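Local coordinates for endo-1,3-beta-glucanase, family GH16 (Zobellia galactanivorans, PDB 4CRQ), which probably hydrolyses internal beta-1,3-glucosidic bonds in laminarin-type glucans through the family 16 catalytic module that makes up this chain, at residues W19-G24 and A67-Q72; I82-A87 and P96-L101; K75-G80 and F196-N201. The protein carries 1 engineered substitution. All blocks are in the same frame, centred on the assembly; numbering follows the deposited sequence.

Contact 1 (W19-G24 and A67-Q72). With ACT (acetate ion), chain F.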
loop_
_atom_site.group_PDB
_atom_site.type_symbol
_atom_site.label_atom_id
_atom_site.label_comp_id
_atom_site.label_asym_id
_atom_site.label_seq_id
_atom_site.Cartn_x
_atom_site.Cartn_y
_atom_site.Cartn_z
ATOM N N TRP A 19 0.897 5.223 13.559
ATOM C CA TRP A 19 1.901 4.831 12.575
ATOM C C TRP A 19 3.269 4.557 13.136
ATOM O O TRP A 19 3.762 5.292 13.996
ATOM C CB TRP A 19 2.027 5.923 11.524
ATOM C CG TRP A 19 0.748 6.206 10.778
ATOM C CD1 TRP A 19 -0.177 7.215 11.033
ATOM C CD2 TRP A 19 0.209 5.475 9.610
ATOM N NE1 TRP A 19 -1.217 7.165 10.131
ATOM C CE2 TRP A 19 -1.052 6.146 9.256
ATOM C CE3 TRP A 19 0.632 4.368 8.844
ATOM C CZ2 TRP A 19 -1.844 5.719 8.178
ATOM C CZ3 TRP A 19 -0.175 3.947 7.769
ATOM C CH2 TRP A 19 -1.386 4.613 7.443
ATOM N N VAL A 20 3.874 3.490 12.621
ATOM C CA VAL A 20 5.246 3.051 12.898
ATOM C C VAL A 20 6.005 3.222 11.596
ATOM O O VAL A 20 5.493 2.858 10.512
ATOM C CB VAL A 20 5.264 1.565 13.355
ATOM C CG1 VAL A 20 6.674 0.985 13.457
ATOM C CG2 VAL A 20 4.521 1.428 14.679
ATOM N N PHE A 21 7.221 3.748 11.677
ATOM C CA PHE A 21 8.057 3.987 10.489
ATOM C C PHE A 21 9.082 2.891 10.364
ATOM O O PHE A 21 9.717 2.521 11.347
ATOM C CB PHE A 21 8.716 5.361 10.600
ATOM C CG PHE A 21 7.708 6.467 10.630
ATOM C CD1 PHE A 21 7.117 6.858 11.852
ATOM C CD2 PHE A 21 7.315 7.112 9.446
ATOM C CE1 PHE A 21 6.158 7.874 11.896
ATOM C CE2 PHE A 21 6.353 8.138 9.490
ATOM C CZ PHE A 21 5.775 8.515 10.711
ATOM N N GLU A 22 9.232 2.372 9.153
ATOM C CA GLU A 22 10.253 1.356 8.862
ATOM C C GLU A 22 11.484 2.043 8.293
ATOM O O GLU A 22 11.385 3.132 7.714
ATOM C CB GLU A 22 9.687 0.273 7.949
ATOM C CG GLU A 22 8.669 -0.562 8.716
ATOM C CD GLU A 22 8.049 -1.638 7.887
ATOM O OE1 GLU A 22 7.266 -1.319 6.991
ATOM O OE2 GLU A 22 8.356 -2.821 8.170
ATOM N N THR A 23 12.651 1.423 8.464
ATOM C CA THR A 23 13.879 2.009 7.971
ATOM C C THR A 23 14.689 0.949 7.252
ATOM O O THR A 23 14.495 -0.266 7.516
ATOM C CB THR A 23 14.740 2.624 9.124
ATOM O OG1 THR A 23 15.152 1.564 9.990
ATOM C CG2 THR A 23 14.019 3.633 9.976
ATOM N N GLY A 24 15.602 1.392 6.384
ATOM C CA GLY A 24 16.526 0.485 5.698
ATOM C C GLY A 24 15.957 -0.209 4.495
ATOM O O GLY A 24 14.952 0.225 3.865
ATOM N N ALA A 67 10.017 6.663 2.316
ATOM C CA ALA A 67 9.411 6.270 3.582
ATOM C C ALA A 67 8.429 5.133 3.409
ATOM O O ALA A 67 7.840 4.970 2.347
ATOM C CB ALA A 67 8.711 7.450 4.239
ATOM N N ARG A 68 8.291 4.349 4.472
ATOM C CA ARG A 68 7.358 3.240 4.571
ATOM C C ARG A 68 6.807 3.270 5.994
ATOM O O ARG A 68 7.573 3.273 6.966
ATOM C CB ARG A 68 8.044 1.899 4.255
ATOM C CG ARG A 68 7.157 0.670 4.492
ATOM C CD ARG A 68 7.788 -0.566 3.848
ATOM N NE ARG A 68 7.227 -1.825 4.360
ATOM C CZ ARG A 68 7.221 -2.991 3.694
ATOM N NH1 ARG A 68 7.713 -3.065 2.447
ATOM N NH2 ARG A 68 6.706 -4.071 4.267
ATOM N N MET A 69 5.478 3.293 6.104
ATOM C CA MET A 69 4.780 3.429 7.378
ATOM C C MET A 69 3.719 2.364 7.527
ATOM O O MET A 69 3.129 1.972 6.536
ATOM C CB MET A 69 4.047 4.764 7.365
ATOM C CG MET A 69 4.889 5.994 7.220
ATOM S SD MET A 69 3.866 7.373 6.663
ATOM C CE MET A 69 2.708 7.659 8.027
ATOM N N LYS A 70 3.454 1.901 8.747
ATOM C CA LYS A 70 2.459 0.850 8.980
ATOM C C LYS A 70 1.744 1.106 10.288
ATOM O O LYS A 70 2.306 1.778 11.160
ATOM C CB LYS A 70 3.157 -0.544 8.950
ATOM C CG LYS A 70 4.199 -0.708 10.056
ATOM C CD LYS A 70 4.966 -2.026 10.002
ATOM C CE LYS A 70 6.005 -2.082 11.114
ATOM N NZ LYS A 70 6.707 -3.398 11.146
ATOM N N THR A 71 0.526 0.564 10.421
ATOM C CA THR A 71 -0.217 0.690 11.671
ATOM C C THR A 71 -0.051 -0.572 12.534
ATOM O O THR A 71 -0.749 -0.720 13.545
ATOM C CB THR A 71 -1.721 0.973 11.431
ATOM O OG1 THR A 71 -2.348 -0.155 10.813
ATOM C CG2 THR A 71 -1.914 2.200 10.560
ATOM N N GLN A 72 0.849 -1.484 12.137
ATOM C CA GLN A 72 1.078 -2.732 12.892
ATOM C C GLN A 72 1.262 -2.512 14.400
ATOM O O GLN A 72 2.097 -1.681 14.792
ATOM C CB GLN A 72 2.250 -3.511 12.289
ATOM C CG GLN A 72 2.524 -4.851 12.965
ATOM C CD GLN A 72 3.664 -5.582 12.297
ATOM O OE1 GLN A 72 4.543 -4.954 11.694
ATOM N NE2 GLN A 72 3.661 -6.913 12.387
HETATM C C ACT F . 6.440 -5.468 7.949
HETATM O O ACT F . 6.672 -4.450 7.263
HETATM O OXT ACT F . 6.763 -5.638 9.159
HETATM C CH3 ACT F . 5.725 -6.556 7.251
HETATM O O HOH W 1 10.040 5.399 6.700
#

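Contact 2 (I82-A87 and P96-L101)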
loop_
_atom_site.group_PDB
_atom_site.type_symbol
_atom_site.label_atom_id
_atom_site.label_comp_id
_atom_site.label_asym_id
_atom_site.label_seq_id
_atom_site.Cartn_x
_atom_site.Cartn_y
_atom_site.Cartn_z
ATOM N N ILE A 82 -11.871 0.361 3.388
ATOM C CA ILE A 82 -10.572 0.933 3.760
ATOM C C ILE A 82 -10.165 1.791 2.575
ATOM O O ILE A 82 -10.044 1.282 1.416
ATOM C CB ILE A 82 -9.520 -0.156 4.077
ATOM C CG1 ILE A 82 -9.980 -1.042 5.265
ATOM C CG2 ILE A 82 -8.137 0.453 4.381
ATOM C CD1 ILE A 82 -10.507 -2.393 4.854
ATOM N N GLU A 83 -9.931 3.077 2.817
ATOM C CA GLU A 83 -9.694 3.985 1.704
ATOM C C GLU A 83 -8.738 5.121 1.989
ATOM O O GLU A 83 -8.469 5.457 3.146
ATOM C CB GLU A 83 -11.023 4.579 1.279
ATOM C CG GLU A 83 -11.702 5.559 2.225
ATOM C CD GLU A 83 -13.024 5.981 1.636
ATOM O OE1 GLU A 83 -13.133 6.126 0.402
ATOM O OE2 GLU A 83 -13.979 6.177 2.366
ATOM N N ALA A 84 -8.240 5.739 0.938
ATOM C CA ALA A 84 -7.336 6.867 1.058
ATOM C C ALA A 84 -7.529 7.768 -0.152
ATOM O O ALA A 84 -7.870 7.289 -1.261
ATOM C CB ALA A 84 -5.878 6.423 1.121
ATOM N N ARG A 85 -7.300 9.065 0.066
ATOM C CA ARG A 85 -7.395 10.079 -0.996
ATOM C C ARG A 85 -5.937 10.443 -1.305
ATOM O O ARG A 85 -5.252 11.024 -0.472
ATOM C CB ARG A 85 -8.267 11.257 -0.538
ATOM C CG ARG A 85 -8.384 12.369 -1.590
ATOM C CD ARG A 85 -9.506 13.349 -1.249
ATOM N NE ARG A 85 -9.685 14.288 -2.367
ATOM C CZ ARG A 85 -9.003 15.420 -2.522
ATOM N NH1 ARG A 85 -8.096 15.804 -1.607
ATOM N NH2 ARG A 85 -9.232 16.196 -3.588
ATOM N N ILE A 86 -5.465 10.077 -2.510
ATOM C CA ILE A 86 -4.033 10.114 -2.860
ATOM C C ILE A 86 -3.780 10.753 -4.223
ATOM O O ILE A 86 -4.532 10.486 -5.180
ATOM C CB ILE A 86 -3.458 8.664 -2.889
ATOM C CG1 ILE A 86 -3.676 7.941 -1.543
ATOM C CG2 ILE A 86 -1.951 8.621 -3.221
ATOM C CD1 ILE A 86 -3.239 6.467 -1.529
ATOM N N ALA A 87 -2.706 11.550 -4.304
ATOM C CA ALA A 87 -2.207 12.150 -5.555
ATOM C C ALA A 87 -0.797 11.582 -5.728
ATOM O O ALA A 87 -0.007 11.576 -4.788
ATOM C CB ALA A 87 -2.200 13.668 -5.493
ATOM N N PRO A 96 4.636 3.546 -5.756
ATOM C CA PRO A 96 3.850 3.831 -4.567
ATOM C C PRO A 96 2.835 2.720 -4.287
ATOM O O PRO A 96 2.411 2.000 -5.220
ATOM C CB PRO A 96 3.101 5.113 -4.970
ATOM C CG PRO A 96 2.862 4.934 -6.466
ATOM C CD PRO A 96 4.176 4.355 -6.926
ATOM N N ALA A 97 2.441 2.575 -3.010
ATOM C CA ALA A 97 1.417 1.571 -2.664
ATOM C C ALA A 97 0.668 1.915 -1.388
ATOM O O ALA A 97 1.239 2.565 -0.511
ATOM C CB ALA A 97 2.042 0.166 -2.540
ATOM N N PHE A 98 -0.589 1.458 -1.315
ATOM C CA PHE A 98 -1.466 1.612 -0.171
ATOM C C PHE A 98 -2.002 0.203 -0.009
ATOM O O PHE A 98 -2.660 -0.315 -0.917
ATOM C CB PHE A 98 -2.556 2.610 -0.530
ATOM C CG PHE A 98 -3.750 2.672 0.440
ATOM C CD1 PHE A 98 -3.628 2.618 1.865
ATOM C CD2 PHE A 98 -5.053 2.851 -0.104
ATOM C CE1 PHE A 98 -4.763 2.714 2.694
ATOM C CE2 PHE A 98 -6.184 2.934 0.715
ATOM C CZ PHE A 98 -6.039 2.866 2.120
ATOM N N TRP A 99 -1.710 -0.427 1.127
ATOM C CA TRP A 99 -1.967 -1.859 1.270
ATOM C C TRP A 99 -2.147 -2.340 2.670
ATOM O O TRP A 99 -2.134 -1.524 3.595
ATOM C CB TRP A 99 -0.872 -2.637 0.529
ATOM C CG TRP A 99 0.569 -2.302 0.872
ATOM C CD1 TRP A 99 1.220 -1.064 0.823
ATOM C CD2 TRP A 99 1.598 -3.251 1.278
ATOM N NE1 TRP A 99 2.543 -1.183 1.172
ATOM C CE2 TRP A 99 2.832 -2.478 1.466
ATOM C CE3 TRP A 99 1.618 -4.625 1.511
ATOM C CZ2 TRP A 99 4.026 -3.084 1.861
ATOM C CZ3 TRP A 99 2.813 -5.222 1.897
ATOM C CH2 TRP A 99 3.995 -4.472 2.073
ATOM N N MET A 100 -2.335 -3.650 2.845
ATOM C CA MET A 100 -2.638 -4.216 4.168
ATOM C C MET A 100 -1.992 -5.576 4.283
ATOM O O MET A 100 -1.870 -6.298 3.284
ATOM C CB MET A 100 -4.157 -4.393 4.362
ATOM C CG MET A 100 -4.976 -3.122 4.098
ATOM S SD MET A 100 -6.738 -3.358 4.385
ATOM C CE MET A 100 -6.807 -3.251 6.170
ATOM N N LEU A 101 -1.573 -5.928 5.488
ATOM C CA LEU A 101 -1.009 -7.264 5.778
ATOM C C LEU A 101 -1.665 -7.872 7.009
ATOM O O LEU A 101 -2.027 -7.129 7.930
ATOM C CB LEU A 101 0.498 -7.159 6.029
ATOM C CG LEU A 101 1.436 -6.958 4.822
ATOM C CD1 LEU A 101 2.815 -6.486 5.270
ATOM C CD2 LEU A 101 1.554 -8.203 3.960
#

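Contact 3 (K75-G80 and F196-N201)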
loop_
_atom_site.group_PDB
_atom_site.type_symbol
_atom_site.label_atom_id
_atom_site.label_comp_id
_atom_site.label_asym_id
_atom_site.label_seq_id
_atom_site.Cartn_x
_atom_site.Cartn_y
_atom_site.Cartn_z
ATOM N N LYS A 75 -3.159 -0.283 15.105
ATOM C CA LYS A 75 -4.505 -0.248 14.568
ATOM C C LYS A 75 -4.658 -1.357 13.563
ATOM O O LYS A 75 -3.851 -1.451 12.646
ATOM C CB LYS A 75 -4.756 1.148 13.970
ATOM C CG LYS A 75 -6.184 1.569 13.793
ATOM C CD LYS A 75 -7.073 1.607 15.025
ATOM C CE LYS A 75 -6.692 2.558 16.148
ATOM N NZ LYS A 75 -7.888 2.641 17.058
ATOM N N SER A 76 -5.667 -2.208 13.739
ATOM C CA SER A 76 -5.889 -3.291 12.767
ATOM C C SER A 76 -7.392 -3.543 12.695
ATOM O O SER A 76 -8.158 -3.203 13.644
ATOM C CB SER A 76 -5.086 -4.567 13.092
ATOM O OG SER A 76 -5.420 -5.032 14.383
ATOM N N PHE A 77 -7.796 -4.119 11.564
ATOM C CA PHE A 77 -9.205 -4.243 11.187
ATOM C C PHE A 77 -9.508 -5.583 10.632
ATOM O O PHE A 77 -8.707 -6.118 9.860
ATOM C CB PHE A 77 -9.563 -3.155 10.113
ATOM C CG PHE A 77 -9.141 -1.777 10.529
ATOM C CD1 PHE A 77 -9.943 -1.004 11.430
ATOM C CD2 PHE A 77 -7.897 -1.252 10.097
ATOM C CE1 PHE A 77 -9.524 0.264 11.828
ATOM C CE2 PHE A 77 -7.479 0.017 10.513
ATOM C CZ PHE A 77 -8.287 0.768 11.381
ATOM N N LYS A 78 -10.673 -6.111 11.010
ATOM C CA LYS A 78 -11.220 -7.319 10.383
ATOM C C LYS A 78 -12.478 -6.864 9.653
ATOM O O LYS A 78 -13.487 -6.579 10.277
ATOM C CB LYS A 78 -11.498 -8.427 11.393
ATOM C CG LYS A 78 -12.084 -9.690 10.779
ATOM C CD LYS A 78 -12.296 -10.721 11.879
ATOM C CE LYS A 78 -13.225 -11.816 11.428
ATOM N NZ LYS A 78 -13.148 -12.985 12.342
ATOM N N TYR A 79 -12.394 -6.791 8.317
ATOM C CA TYR A 79 -13.454 -6.292 7.401
ATOM C C TYR A 79 -13.528 -4.765 7.439
ATOM O O TYR A 79 -13.074 -4.141 8.394
ATOM C CB TYR A 79 -14.855 -6.902 7.645
ATOM C CG TYR A 79 -14.841 -8.395 7.863
ATOM C CD1 TYR A 79 -14.127 -9.254 6.986
ATOM C CD2 TYR A 79 -15.553 -8.960 8.930
ATOM C CE1 TYR A 79 -14.109 -10.625 7.192
ATOM C CE2 TYR A 79 -15.548 -10.328 9.138
ATOM C CZ TYR A 79 -14.831 -11.148 8.269
ATOM O OH TYR A 79 -14.858 -12.470 8.524
ATOM N N GLY A 80 -14.093 -4.191 6.382
ATOM C CA GLY A 80 -14.385 -2.777 6.315
ATOM C C GLY A 80 -14.246 -2.172 4.955
ATOM O O GLY A 80 -13.888 -2.864 3.990
ATOM N N PHE A 196 -6.109 -7.246 9.851
ATOM C CA PHE A 196 -5.017 -6.739 9.010
ATOM C C PHE A 196 -4.652 -5.311 9.412
ATOM O O PHE A 196 -5.541 -4.539 9.782
ATOM C CB PHE A 196 -5.417 -6.713 7.504
ATOM C CG PHE A 196 -5.392 -8.066 6.784
ATOM C CD1 PHE A 196 -6.100 -9.191 7.248
ATOM C CD2 PHE A 196 -4.667 -8.183 5.587
ATOM C CE1 PHE A 196 -6.040 -10.397 6.544
ATOM C CE2 PHE A 196 -4.609 -9.374 4.878
ATOM C CZ PHE A 196 -5.296 -10.492 5.354
ATOM N N PHE A 197 -3.373 -4.939 9.334
ATOM C CA PHE A 197 -2.934 -3.552 9.572
ATOM C C PHE A 197 -2.677 -2.875 8.203
ATOM O O PHE A 197 -2.582 -3.564 7.165
ATOM C CB PHE A 197 -1.716 -3.472 10.510
ATOM C CG PHE A 197 -0.486 -4.213 10.017
ATOM C CD1 PHE A 197 0.467 -3.574 9.177
ATOM C CD2 PHE A 197 -0.248 -5.557 10.406
ATOM C CE1 PHE A 197 1.613 -4.252 8.738
ATOM C CE2 PHE A 197 0.900 -6.246 9.956
ATOM C CZ PHE A 197 1.828 -5.586 9.123
ATOM N N ILE A 198 -2.560 -1.546 8.188
ATOM C CA ILE A 198 -2.406 -0.756 6.953
ATOM C C ILE A 198 -0.950 -0.292 6.742
ATOM O O ILE A 198 -0.247 -0.003 7.756
ATOM C CB ILE A 198 -3.349 0.467 7.031
ATOM C CG1 ILE A 198 -4.816 -0.002 7.040
ATOM C CG2 ILE A 198 -3.140 1.445 5.845
ATOM C CD1 ILE A 198 -5.851 1.066 7.414
ATOM N N LEU A 199 -0.530 -0.195 5.471
ATOM C CA LEU A 199 0.790 0.330 5.100
ATOM C C LEU A 199 0.659 1.345 3.982
ATOM O O LEU A 199 -0.237 1.243 3.117
ATOM C CB LEU A 199 1.729 -0.796 4.602
ATOM C CG LEU A 199 1.954 -1.990 5.554
ATOM C CD1 LEU A 199 1.019 -3.141 5.219
ATOM C CD2 LEU A 199 3.387 -2.493 5.472
ATOM N N LEU A 200 1.567 2.327 4.021
ATOM C CA LEU A 200 1.771 3.294 2.937
ATOM C C LEU A 200 3.252 3.364 2.669
ATOM O O LEU A 200 4.062 3.425 3.614
ATOM C CB LEU A 200 1.274 4.690 3.359
ATOM C CG LEU A 200 -0.237 4.891 3.387
ATOM C CD1 LEU A 200 -0.519 6.172 4.149
ATOM C CD2 LEU A 200 -0.855 4.932 1.984
ATOM N N ASN A 201 3.629 3.397 1.392
ATOM C CA ASN A 201 5.059 3.558 1.051
ATOM C C ASN A 201 5.244 4.032 -0.355
ATOM O O ASN A 201 4.292 3.996 -1.175
ATOM C CB ASN A 201 5.832 2.213 1.200
ATOM C CG ASN A 201 5.446 1.192 0.108
ATOM O OD1 ASN A 201 4.368 0.606 0.180
ATOM N ND2 ASN A 201 6.302 0.999 -0.908
#

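Contact 1 (W19-G24 and A67-Q72)
The indole of W19 is clasped from opposite faces by two residues of 67-72. Methyl CE of M69 sits over the five-membered ring, 3.9 Å from its centroid, while CG2 of T71 rests over the six-membered ring, 3.7 Å from that centroid and only 13° off the normal. Both are CH-pi contacts. The bend of M69 at its last torsion (chi3 65°) turns CE toward W19, while CG of the same side chain lies 3.4 Å from CE2 of F21. The sulfur stands obliquely to both rings, in Met-aromatic contact with each. Beyond the segments, D9 takes the hydrogen bond from W19 NE1.

These residues belong to a short antiparallel pairing, strand 20-22 along strand 62-70, in the beta-sandwich of the glycoside hydrolase family 16 module. V20 and K70 form a hydrogen-bonded pair, V20 N to K70 O at 2.7 Å; F21 faces M69 as a non-hydrogen-bonded pair.

V20, E22, R68 and K70 point to the other face, where charges gather. R68 NE donates to E22 OE1 at 2.7 Å, but this salt bridge is bent (139° at the hydrogen): the donor approaches from above the carboxylate plane, and the carboxylate and guanidinium planes are turned well apart. K70 crosses E22 at about a right angle, its NZ giving a weak salt bridge to OE2 and a shorter bond of 2.7 Å to Q72 OE1. An acetate ion, probably from the crystallisation liquor, joins the two cations: R68 NH2 donates to its O at 3.0 Å, and K70 NZ donates to its OXT at 3.0 Å.

Contact 2 (I82-A87 and P96-L101)
A84 and F98 meet where the two layers of the family 16 beta-sandwich, a jelly roll of the concanavalin clan, face each other across the core. The short segments run nearly antiparallel at 164°, but their axes come no closer than 8.7 Å and no hydrogen bond joins them, so the gap is bridged by packing, side chain on side chain and, at the tip of F98, side chain on backbone.

The main bump is the F98 ring. With CG anti to the backbone N (chi1 167°), it stands up from its strand into a hollow lined by I82, A84 and I86. The small A84 forms a side wall, its CB over one face of the ring, 3.8 Å from the centroid, a CH-pi contact; the floor is the backbone, CZ of F98 lying 3.5 Å from E83 C. At one end of the hollow CD1 of I86 packs against CB of F98; at the other CG2 of I82 touches CZ, 3.9 Å away.

I82 also meets M100 tip to tip, so that one isoleucine fills the step between ring and thioether. Cut back to an alanine, position 82 would lose both branches, which is likely to open a gap beside F98 CZ and let the end of M100 turn more freely. From outside the segments, V227, L200 and I118 add to the packing round F98. SD of M100 lies 3.9 Å from I82 CD1, and the bend at the final torsion (chi3 79°) swings CE to 4.0 Å from I82 CG1.

Contact 3 (K75-G80 and F196-N201)
F77 and F196 are joined by a pair of backbone hydrogen bonds, a single antiparallel bridge between the connection 75-80 and the start of strand 196-204. F77 N donates to F196 O at 2.9 Å and F196 N returns a bond to F77 O at 2.8 Å. Neither is ideally placed at its acceptor: the second donor stands 36° out of the carbonyl plane of F77. The same F196 oxygen also receives a CA-H contact from S76, with CA 3.3 Å away.

Side chains add one apolar touch. The F77 ring, its CG anti to the carbonyl carbon (chi1 -51°), lies across I198, whose CD1 comes obliquely to CE2 at 3.7 Å. Two residues before F77, the carbonyl of K75 receives CB of F197, which packs against K75 O at 3.6 Å.

A second shell fixes these pieces. S76 OG is hydrogen-bonded to E195 and to N103, tying the connection to residues next to the strands. T71 OG1 bonds both K75 O and I198 N, and so links the two segments through a third. The F196 ring meets W163 edge-to-face.

Strand 196-204 lies between strands 62-70 and 94-102 in its sheet, while F77 and I198 both pack on V229 of strand 220-231; residues 75-80 thus pass along the end of the sandwich as the chain crosses from strand 62-70 to strand 80-87.

Overall arrangement
Strand 196-204 ties the three contacts together. It pairs with strand 62-70 of contact 1, M69 N lying 2.9 Å from L200 O, and with strand 94-102 of contact 2, where W99 O is 2.8 Å from L199 N. Centres of contacts 2 and 3 are 10 Å apart, those of contacts 1 and 2 about 14 Å. The face bearing R68 and W99, whose NH2 and CH2 atoms approach to 3.5 Å, also holds the acetate, consistent with the glucan cleft of family 16 enzymes. The calcium ion, bound by E10, G48 and D225, lies about 10 Å from the A84 side chain, and R85 of segment 82-87 salt-bridges D225.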